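Local coordinates for protein 3,6-diketocamphane 1,6 monooxygenase (Pseudomonas putida, PDB 4UWM) that uses FMNH2 and O2 to convert (1S,4S)-bornane-2,5-dione, a diketone of (-)-camphor breakdown, into a lactone by Baeyer-Villiger oxygenation, at residues A[46-52]-A[112-118]; A[202-207]-A[228-233]; A[224-228]-A[297-301]. All blocks are in the same frame, centred on the assembly; numbering follows the deposited sequence. Where two conformers were deposited one is given.

Starting from the N terminus, interaction 1 is the first to close: it brings the loop after strand 40-43 against helix 113-118, with strands 72-79 and 105-108 of the barrel lying between its segments. Only after that does interaction 2 open, joining the loop after strand 198-202 to helix 227-244. Before it is complete, interaction 3 starts at 224-228 and runs on to helix 296-302, so these two cross. They share D228 and touch directly, L230 CD2 lying 4.0 Å from F224 CD1. Interaction 1 stands apart from both; its centre is about 24 Å from that of interaction 2 and about 27 Å from that of interaction 3.

Interaction 1 (A[46-52]-A[112-118])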
loop_
_atom_site.group_PDB
_atom_site.type_symbol
_atom_site.label_atom_id
_atom_site.label_comp_id
_atom_site.label_asym_id
_atom_site.label_seq_id
_atom_site.Cartn_x
_atom_site.Cartn_y
_atom_site.Cartn_z
ATOM N N HIS A 46 12.729 2.925 0.886
ATOM C CA HIS A 46 13.944 2.197 1.267
ATOM C C HIS A 46 13.536 1.014 2.128
ATOM O O HIS A 46 12.716 1.187 3.027
ATOM C CB HIS A 46 14.888 3.061 2.110
ATOM C CG HIS A 46 15.282 4.359 1.476
ATOM N ND1 HIS A 46 14.425 5.442 1.385
ATOM C CD2 HIS A 46 16.468 4.768 0.952
ATOM C CE1 HIS A 46 15.063 6.452 0.810
ATOM N NE2 HIS A 46 16.296 6.060 0.524
ATOM N N ALA A 47 14.135 -0.150 1.882
ATOM C CA ALA A 47 13.887 -1.363 2.679
ATOM C C ALA A 47 15.002 -1.676 3.676
ATOM O O ALA A 47 14.796 -2.479 4.586
ATOM C CB ALA A 47 13.660 -2.562 1.754
ATOM N N SER A 48 16.175 -1.048 3.527
ATOM C CA SER A 48 17.339 -1.425 4.380
ATOM C C SER A 48 17.900 -0.338 5.301
ATOM O O SER A 48 18.844 -0.614 6.056
ATOM C CB SER A 48 18.484 -1.958 3.493
ATOM O OG SER A 48 18.941 -0.922 2.638
ATOM N N GLN A 49 17.328 0.869 5.258
ATOM C CA GLN A 49 17.889 2.052 5.963
ATOM C C GLN A 49 17.200 2.375 7.283
ATOM O O GLN A 49 16.040 2.039 7.469
ATOM C CB GLN A 49 17.838 3.278 5.058
ATOM C CG GLN A 49 18.784 3.197 3.850
ATOM C CD GLN A 49 20.241 3.249 4.269
ATOM O OE1 GLN A 49 20.937 2.244 4.240
ATOM N NE2 GLN A 49 20.696 4.429 4.694
ATOM N N ILE A 50 17.894 3.082 8.172
ATOM C CA ILE A 50 17.332 3.434 9.489
ATOM C C ILE A 50 16.612 4.771 9.503
ATOM O O ILE A 50 15.454 4.836 9.904
ATOM C CB ILE A 50 18.410 3.421 10.615
ATOM C CG1 ILE A 50 19.055 2.038 10.735
ATOM C CG2 ILE A 50 17.819 3.876 11.962
ATOM C CD1 ILE A 50 18.148 0.962 11.275
ATOM N N TRP A 51 17.311 5.837 9.117
ATOM C CA TRP A 51 16.718 7.162 9.062
ATOM C C TRP A 51 15.637 7.234 7.984
ATOM O O TRP A 51 14.574 7.827 8.210
ATOM C CB TRP A 51 17.772 8.243 8.786
ATOM C CG TRP A 51 18.718 8.584 9.918
ATOM C CD1 TRP A 51 19.853 7.918 10.264
ATOM C CD2 TRP A 51 18.631 9.722 10.807
ATOM N NE1 TRP A 51 20.482 8.565 11.315
ATOM C CE2 TRP A 51 19.752 9.670 11.667
ATOM C CE3 TRP A 51 17.729 10.776 10.946
ATOM C CZ2 TRP A 51 19.978 10.624 12.672
ATOM C CZ3 TRP A 51 17.953 11.739 11.958
ATOM C CH2 TRP A 51 19.064 11.643 12.803
ATOM N N GLU A 52 15.913 6.628 6.823
ATOM C CA GLU A 52 14.976 6.664 5.708
ATOM C C GLU A 52 14.157 5.379 5.812
ATOM O O GLU A 52 14.496 4.361 5.222
ATOM C CB GLU A 52 15.724 6.762 4.374
ATOM C CG GLU A 52 16.778 7.880 4.324
ATOM C CD GLU A 52 18.177 7.467 4.779
ATOM O OE1 GLU A 52 18.337 6.433 5.449
ATOM O OE2 GLU A 52 19.144 8.224 4.483
ATOM N N TYR A 112 20.977 1.339 -2.926
ATOM C CA TYR A 112 21.426 0.633 -1.725
ATOM C C TYR A 112 21.563 -0.868 -1.999
ATOM O O TYR A 112 20.557 -1.580 -2.099
ATOM C CB TYR A 112 20.477 0.914 -0.537
ATOM C CG TYR A 112 20.545 2.366 -0.111
ATOM C CD1 TYR A 112 19.744 3.334 -0.716
ATOM C CD2 TYR A 112 21.465 2.782 0.854
ATOM C CE1 TYR A 112 19.825 4.663 -0.340
ATOM C CE2 TYR A 112 21.552 4.106 1.240
ATOM C CZ TYR A 112 20.741 5.040 0.640
ATOM O OH TYR A 112 20.835 6.365 1.024
ATOM N N PRO A 113 22.804 -1.365 -2.125
ATOM C CA PRO A 113 23.014 -2.791 -2.425
ATOM C C PRO A 113 22.420 -3.773 -1.413
ATOM O O PRO A 113 22.073 -4.892 -1.787
ATOM C CB PRO A 113 24.547 -2.929 -2.471
ATOM C CG PRO A 113 25.087 -1.673 -1.878
ATOM C CD PRO A 113 24.070 -0.610 -2.143
ATOM N N GLN A 114 22.340 -3.389 -0.134
ATOM C CA GLN A 114 21.749 -4.265 0.884
ATOM C C GLN A 114 20.284 -4.558 0.534
ATOM O O GLN A 114 19.805 -5.674 0.696
ATOM C CB GLN A 114 21.832 -3.642 2.286
ATOM C CG GLN A 114 23.246 -3.466 2.859
ATOM C CD GLN A 114 23.883 -4.785 3.263
ATOM O OE1 GLN A 114 24.229 -5.595 2.415
ATOM N NE2 GLN A 114 24.038 -5.004 4.569
ATOM N N ALA A 115 19.579 -3.537 0.049
ATOM C CA ALA A 115 18.173 -3.696 -0.372
ATOM C C ALA A 115 18.052 -4.441 -1.709
ATOM O O ALA A 115 17.169 -5.280 -1.877
ATOM C CB ALA A 115 17.482 -2.342 -0.454
ATOM N N SER A 116 18.923 -4.118 -2.667
ATOM C CA SER A 116 19.005 -4.875 -3.933
ATOM C C SER A 116 19.156 -6.385 -3.697
ATOM O O SER A 116 18.455 -7.203 -4.322
ATOM C CB SER A 116 20.181 -4.366 -4.769
ATOM O OG SER A 116 19.994 -3.009 -5.133
ATOM N N TYR A 117 20.070 -6.735 -2.783
ATOM C CA TYR A 117 20.335 -8.116 -2.368
ATOM C C TYR A 117 19.043 -8.804 -1.849
ATOM O O TYR A 117 18.755 -9.936 -2.221
ATOM C CB TYR A 117 21.397 -8.132 -1.266
ATOM C CG TYR A 117 21.890 -9.504 -0.841
ATOM C CD1 TYR A 117 23.004 -10.106 -1.468
ATOM C CD2 TYR A 117 21.272 -10.185 0.196
ATOM C CE1 TYR A 117 23.464 -11.367 -1.063
ATOM C CE2 TYR A 117 21.710 -11.449 0.604
ATOM C CZ TYR A 117 22.816 -12.034 -0.022
ATOM O OH TYR A 117 23.231 -13.290 0.421
ATOM N N MET A 118 18.298 -8.122 -0.984
ATOM C CA MET A 118 17.033 -8.661 -0.440
ATOM C C MET A 118 16.097 -9.098 -1.562
ATOM O O MET A 118 15.394 -10.114 -1.442
ATOM C CB MET A 118 16.307 -7.633 0.438
ATOM C CG MET A 118 17.100 -7.095 1.609
ATOM S SD MET A 118 16.290 -5.746 2.502
ATOM C CE MET A 118 17.370 -5.612 3.919
HETATM O O HOH W 1 18.422 7.954 0.153
#
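One water joins H46 to Y112, lying 2.9 Å from H46 NE2 and 3.0 Å from Y112 OH. The two rings also touch directly: Y112 CE1 comes to the edge of the imidazole, 3.6 Å from H46 CD2, with the ring planes 68° apart, while E52 CB covers one face of the same imidazole. Q49 treats the tyrosine differently. Its chain bends at chi2 (-68°), which lays the amide over the phenol ring, 28° from parallel, with Q49 CD 3.4 Å from Y112 CE2 and CG over the face toward the rim. The amide is held from turning by Q49 NE2, which donates to E52 OE1 at 3.2 Å from above the carboxylate plane; E52 OE2 is bonded to Y284 of helix 276-291. All this lies in the TIM barrel of the luciferase-like family, where the loop after strand 40-43 meets the short helix after strand 105-108, for which Y112 is the N-cap residue. Further along that helix, A115 CB packs 3.7 Å from S48 OG, and A47 CB faces A115 CB at 4.4 Å. Beyond them the second subunit closes in, with F160 of that chain meeting the Y117 ring.

Interaction 2 (A[202-207]-A[228-233]); sequences GFSYNS and DALKRH. With FMN (flavin mononucleotide), chain C.
The FMN phosphate-binding loop, which follows strand 198-202, is braced from behind by the first turns of helix 227-244. On the flavin side, phosphate oxygen O2P is gripped by several groups at once: S204 OG donates to it at 2.9 Å, S204 N at 3.2 Å and F203 N only weakly; S207 OG also points at it, though so close that the exact distance is doubtful. S207 OG also caps the next helix through M210 N. G202 is tightly placed here, since a side-chain carbon on it would run into S207 OG. From behind, H233 NE2 donates to S204 O at 2.7 Å; the carbonyl oxygen lies in the imidazole plane, though the donor is tilted 33° from the plane of the carbonyl. S222 OG holds H233 ND1, so both imidazole nitrogens are fixed and H233 acts as a second-shell support for S204. At the outer end of the loop, R232 crosses Y205 at about a right angle and sets its CG over the ring face, 3.7 Å from the Y205 ring centroid. The bend at chi2 (60°) then carries R232 NE to N206 OD1, 2.8 Å away in one of the two N206 conformers, while R232 NH1 pairs with E235. Cofactor binding by loops at the carboxyl ends of the parallel strands is typical of TIM-barrel flavoproteins.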
loop_
_atom_site.group_PDB
_atom_site.type_symbol
_atom_site.label_atom_id
_atom_site.label_comp_id
_atom_site.label_asym_id
_atom_site.label_seq_id
_atom_site.Cartn_x
_atom_site.Cartn_y
_atom_site.Cartn_z
ATOM N N GLY A 202 18.163 12.715 -10.286
ATOM C CA GLY A 202 19.590 12.644 -10.609
ATOM C C GLY A 202 20.456 13.179 -9.469
ATOM O O GLY A 202 20.066 14.128 -8.765
ATOM N N PHE A 203 21.611 12.547 -9.254
ATOM C CA PHE A 203 22.571 13.099 -8.298
ATOM C C PHE A 203 23.939 13.390 -8.898
ATOM O O PHE A 203 24.492 14.461 -8.627
ATOM C CB PHE A 203 22.712 12.287 -7.000
ATOM C CG PHE A 203 23.642 12.932 -5.994
ATOM C CD1 PHE A 203 23.263 14.095 -5.315
ATOM C CD2 PHE A 203 24.911 12.400 -5.747
ATOM C CE1 PHE A 203 24.122 14.699 -4.403
ATOM C CE2 PHE A 203 25.771 13.002 -4.839
ATOM C CZ PHE A 203 25.378 14.153 -4.169
ATOM N N SER A 204 24.466 12.490 -9.729
ATOM C CA SER A 204 25.806 12.673 -10.287
ATOM C C SER A 204 25.886 13.860 -11.257
ATOM O O SER A 204 24.861 14.323 -11.770
ATOM C CB SER A 204 26.324 11.375 -10.912
ATOM O OG SER A 204 25.639 11.073 -12.110
ATOM N N TYR A 205 27.108 14.364 -11.458
ATOM C CA TYR A 205 27.368 15.560 -12.264
ATOM C C TYR A 205 26.883 15.391 -13.706
ATOM O O TYR A 205 26.031 16.157 -14.182
ATOM C CB TYR A 205 28.866 15.903 -12.224
ATOM C CG TYR A 205 29.221 17.184 -12.943
ATOM C CD1 TYR A 205 28.904 18.424 -12.388
ATOM C CD2 TYR A 205 29.867 17.158 -14.181
ATOM C CE1 TYR A 205 29.218 19.603 -13.043
ATOM C CE2 TYR A 205 30.186 18.333 -14.844
ATOM C CZ TYR A 205 29.859 19.551 -14.269
ATOM O OH TYR A 205 30.170 20.725 -14.913
ATOM N N ASN A 206 27.440 14.386 -14.384
ATOM C CA ASN A 206 26.994 13.996 -15.717
ATOM C C ASN A 206 25.959 12.886 -15.581
ATOM O O ASN A 206 26.287 11.706 -15.671
ATOM C CB ASN A 206 28.176 13.528 -16.578
ATOM C CG ASN A 206 29.197 14.623 -16.829
ATOM O OD1 ASN A 206 28.849 15.757 -17.162
ATOM N ND2 ASN A 206 30.469 14.281 -16.682
ATOM N N SER A 207 24.708 13.279 -15.355
ATOM C CA SER A 207 23.640 12.354 -14.950
ATOM C C SER A 207 22.950 11.542 -16.066
ATOM O O SER A 207 22.206 12.107 -16.892
ATOM C CB SER A 207 22.599 13.123 -14.133
ATOM O OG SER A 207 21.605 12.256 -13.604
ATOM N N ASP A 228 27.387 24.192 -10.259
ATOM C CA ASP A 228 27.863 23.548 -11.478
ATOM C C ASP A 228 27.016 22.333 -11.837
ATOM O O ASP A 228 26.533 22.224 -12.969
ATOM C CB ASP A 228 29.345 23.164 -11.361
ATOM C CG ASP A 228 30.265 24.382 -11.294
ATOM O OD1 ASP A 228 29.924 25.440 -11.871
ATOM O OD2 ASP A 228 31.334 24.274 -10.658
ATOM N N ALA A 229 26.824 21.440 -10.862
ATOM C CA ALA A 229 25.999 20.242 -11.054
ATOM C C ALA A 229 24.581 20.617 -11.436
ATOM O O ALA A 229 23.996 19.977 -12.307
ATOM C CB ALA A 229 26.009 19.349 -9.814
ATOM N N LEU A 230 24.030 21.657 -10.811
ATOM C CA LEU A 230 22.671 22.053 -11.130
ATOM C C LEU A 230 22.572 22.475 -12.595
ATOM O O LEU A 230 21.645 22.089 -13.316
ATOM C CB LEU A 230 22.159 23.147 -10.181
ATOM C CG LEU A 230 20.659 23.464 -10.306
ATOM C CD1 LEU A 230 19.796 22.221 -10.086
ATOM C CD2 LEU A 230 20.230 24.584 -9.367
ATOM N N LYS A 231 23.556 23.245 -13.046
ATOM C CA LYS A 231 23.590 23.667 -14.438
ATOM C C LYS A 231 23.872 22.487 -15.366
ATOM O O LYS A 231 23.206 22.340 -16.387
ATOM C CB LYS A 231 24.591 24.811 -14.634
ATOM C CG LYS A 231 24.100 26.138 -14.063
ATOM C CD LYS A 231 24.983 27.305 -14.496
ATOM C CE LYS A 231 26.334 27.273 -13.802
ATOM N NZ LYS A 231 27.340 28.071 -14.551
ATOM N N ARG A 232 24.833 21.635 -15.002
ATOM C CA ARG A 232 25.111 20.421 -15.788
ATOM C C ARG A 232 23.872 19.521 -15.942
ATOM O O ARG A 232 23.626 18.955 -17.012
ATOM C CB ARG A 232 26.282 19.634 -15.184
ATOM C CG ARG A 232 26.813 18.499 -16.058
ATOM C CD ARG A 232 27.321 18.989 -17.408
ATOM N NE ARG A 232 27.538 17.881 -18.328
ATOM C CZ ARG A 232 27.426 17.962 -19.648
ATOM N NH1 ARG A 232 27.096 19.109 -20.237
ATOM N NH2 ARG A 232 27.628 16.884 -20.382
ATOM N N HIS A 233 23.092 19.392 -14.870
ATOM C CA HIS A 233 21.846 18.621 -14.904
ATOM C C HIS A 233 20.915 19.146 -15.984
ATOM O O HIS A 233 20.424 18.367 -16.807
ATOM C CB HIS A 233 21.151 18.628 -13.530
ATOM C CG HIS A 233 21.657 17.575 -12.594
ATOM N ND1 HIS A 233 20.934 17.133 -11.508
ATOM C CD2 HIS A 233 22.811 16.861 -12.595
ATOM C CE1 HIS A 233 21.626 16.203 -10.875
ATOM N NE2 HIS A 233 22.767 16.018 -11.515
HETATM N N1 FMN C . 16.794 8.911 -5.214
HETATM C C2 FMN C . 15.431 8.943 -5.276
HETATM O O2 FMN C . 14.840 8.248 -6.129
HETATM N N3 FMN C . 14.683 9.702 -4.455
HETATM C C4 FMN C . 15.226 10.484 -3.514
HETATM O O4 FMN C . 14.485 11.170 -2.780
HETATM C C4A FMN C . 16.710 10.511 -3.370
HETATM N N5 FMN C . 17.334 11.270 -2.439
HETATM C C5A FMN C . 18.686 11.281 -2.324
HETATM C C6 FMN C . 19.296 12.081 -1.354
HETATM C C7 FMN C . 20.684 12.106 -1.220
HETATM C C7M FMN C . 21.324 12.976 -0.166
HETATM C C8 FMN C . 21.518 11.265 -2.128
HETATM C C8M FMN C . 23.019 11.252 -2.030
HETATM C C9 FMN C . 20.912 10.468 -3.096
HETATM C C9A FMN C . 19.526 10.441 -3.236
HETATM N N10 FMN C . 18.903 9.635 -4.224
HETATM C C10 FMN C . 17.485 9.650 -4.307
HETATM C "C1'" FMN C . 19.710 8.784 -5.120
HETATM C "C2'" FMN C . 19.973 9.457 -6.458
HETATM O "O2'" FMN C . 18.735 9.969 -6.949
HETATM C "C3'" FMN C . 20.552 8.464 -7.462
HETATM O "O3'" FMN C . 21.983 8.548 -7.411
HETATM C "C4'" FMN C . 20.027 8.745 -8.872
HETATM O "O4'" FMN C . 18.702 8.217 -9.020
HETATM C "C5'" FMN C . 20.928 8.200 -9.974
HETATM O "O5'" FMN C . 21.754 9.291 -10.358
HETATM P P FMN C . 22.639 9.318 -11.692
HETATM O O1P FMN C . 21.857 8.638 -12.771
HETATM O O2P FMN C . 22.770 10.800 -11.883
HETATM O O3P FMN C . 23.898 8.606 -11.283
#

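Interaction 3 (A[224-228]-A[297-301])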
loop_
_atom_site.group_PDB
_atom_site.type_symbol
_atom_site.label_atom_id
_atom_site.label_comp_id
_atom_site.label_asym_id
_atom_site.label_seq_id
_atom_site.Cartn_x
_atom_site.Cartn_y
_atom_site.Cartn_z
ATOM N N PHE A 224 19.995 19.404 -4.708
ATOM C CA PHE A 224 20.972 20.494 -4.861
ATOM C C PHE A 224 22.305 20.119 -4.260
ATOM O O PHE A 224 22.384 19.786 -3.075
ATOM C CB PHE A 224 20.502 21.816 -4.270
ATOM C CG PHE A 224 21.477 22.946 -4.494
ATOM C CD1 PHE A 224 21.678 23.465 -5.771
ATOM C CD2 PHE A 224 22.195 23.486 -3.434
ATOM C CE1 PHE A 224 22.571 24.507 -5.985
ATOM C CE2 PHE A 224 23.096 24.525 -3.640
ATOM C CZ PHE A 224 23.284 25.035 -4.916
ATOM N N SER A 225 23.343 20.160 -5.093
ATOM C CA SER A 225 24.680 19.754 -4.681
ATOM C C SER A 225 25.764 20.745 -5.127
ATOM O O SER A 225 26.948 20.414 -5.114
ATOM C CB SER A 225 24.983 18.334 -5.185
ATOM O OG SER A 225 25.253 18.326 -6.573
ATOM N N GLY A 226 25.350 21.958 -5.500
ATOM C CA GLY A 226 26.264 22.981 -6.024
ATOM C C GLY A 226 25.796 23.553 -7.356
ATOM O O GLY A 226 25.011 22.916 -8.073
ATOM N N LEU A 227 26.278 24.752 -7.690
ATOM C CA LEU A 227 25.837 25.478 -8.890
ATOM C C LEU A 227 26.188 24.767 -10.197
ATOM O O LEU A 227 25.385 24.743 -11.132
ATOM C CB LEU A 227 26.414 26.900 -8.914
ATOM C CG LEU A 227 26.030 27.916 -7.832
ATOM C CD1 LEU A 227 26.882 29.172 -7.967
ATOM C CD2 LEU A 227 24.551 28.265 -7.902
ATOM N N ASP A 228 27.387 24.192 -10.259
ATOM C CA ASP A 228 27.863 23.548 -11.478
ATOM C C ASP A 228 27.016 22.333 -11.837
ATOM O O ASP A 228 26.533 22.224 -12.969
ATOM C CB ASP A 228 29.345 23.164 -11.361
ATOM C CG ASP A 228 30.265 24.382 -11.294
ATOM O OD1 ASP A 228 29.924 25.440 -11.871
ATOM O OD2 ASP A 228 31.334 24.274 -10.658
ATOM N N GLY A 297 31.179 20.417 -4.419
ATOM C CA GLY A 297 30.460 21.440 -5.170
ATOM C C GLY A 297 30.174 22.656 -4.310
ATOM O O GLY A 297 30.325 23.796 -4.761
ATOM N N TYR A 298 29.763 22.416 -3.064
ATOM C CA TYR A 298 29.490 23.506 -2.122
ATOM C C TYR A 298 30.778 24.271 -1.776
ATOM O O TYR A 298 30.765 25.493 -1.680
ATOM C CB TYR A 298 28.876 22.982 -0.821
ATOM C CG TYR A 298 27.616 22.138 -0.934
ATOM C CD1 TYR A 298 26.545 22.524 -1.748
ATOM C CD2 TYR A 298 27.480 20.970 -0.171
ATOM C CE1 TYR A 298 25.391 21.747 -1.817
ATOM C CE2 TYR A 298 26.335 20.193 -0.231
ATOM C CZ TYR A 298 25.300 20.583 -1.056
ATOM O OH TYR A 298 24.177 19.799 -1.099
ATOM N N ALA A 299 31.867 23.528 -1.573
ATOM C CA ALA A 299 33.172 24.093 -1.244
ATOM C C ALA A 299 33.713 24.920 -2.409
ATOM O O ALA A 299 34.143 26.065 -2.221
ATOM C CB ALA A 299 34.147 22.990 -0.872
ATOM N N LYS A 300 33.664 24.339 -3.607
ATOM C CA LYS A 300 34.038 25.038 -4.831
ATOM C C LYS A 300 33.272 26.348 -4.940
ATOM O O LYS A 300 33.859 27.385 -5.223
ATOM C CB LYS A 300 33.774 24.169 -6.065
ATOM C CG LYS A 300 34.765 24.384 -7.202
ATOM C CD LYS A 300 34.073 24.609 -8.540
ATOM C CE LYS A 300 33.463 26.005 -8.610
ATOM N NZ LYS A 300 33.113 26.409 -9.996
ATOM N N ASP A 301 31.966 26.297 -4.685
ATOM C CA ASP A 301 31.093 27.468 -4.807
ATOM C C ASP A 301 31.471 28.616 -3.880
ATOM O O ASP A 301 31.428 29.771 -4.288
ATOM C CB ASP A 301 29.626 27.087 -4.572
ATOM C CG ASP A 301 28.990 26.407 -5.778
ATOM O OD1 ASP A 301 29.565 26.455 -6.886
ATOM O OD2 ASP A 301 27.899 25.829 -5.621
HETATM O O HOH W 2 28.631 19.644 -3.094
HETATM O O HOH W 3 29.693 23.912 -8.132
#
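Two glycines let the backbones close in, G226 CA lying 4.6 Å from G297 CA: a side chain on G297 would strike S225 O, and G226, with phi at 128°, itself calls for glycine. G226 is the N-cap of helix 227-244, and D301 serves the N-H groups that follow. D301 OD2 takes L227 N at 2.8 Å with its syn lone pair, while OD1 accepts from a water that in turn accepts D228 N. A carboxylate there probably interacts well with the helix dipole. K300 adds a salt bridge, NZ 2.9 Å from D228 OD2, again on the syn side. At the other end Y298 OH donates to F224 O at 2.7 Å, and Y298 CE1 lies 4.0 Å from F224 CD2. A second water, over one face of the Y298 ring, links S225 O to Y298 N. A leucine in place of Y298 would probably deprive F224 O of its donor and open a gap beside F224 and S225. Around the contact, helix 311-317 packs on Y298 through F313 and L314, helix 324-338 supports F224 and L227, and the backbone of F224 is bonded to S256 of strand 254-261.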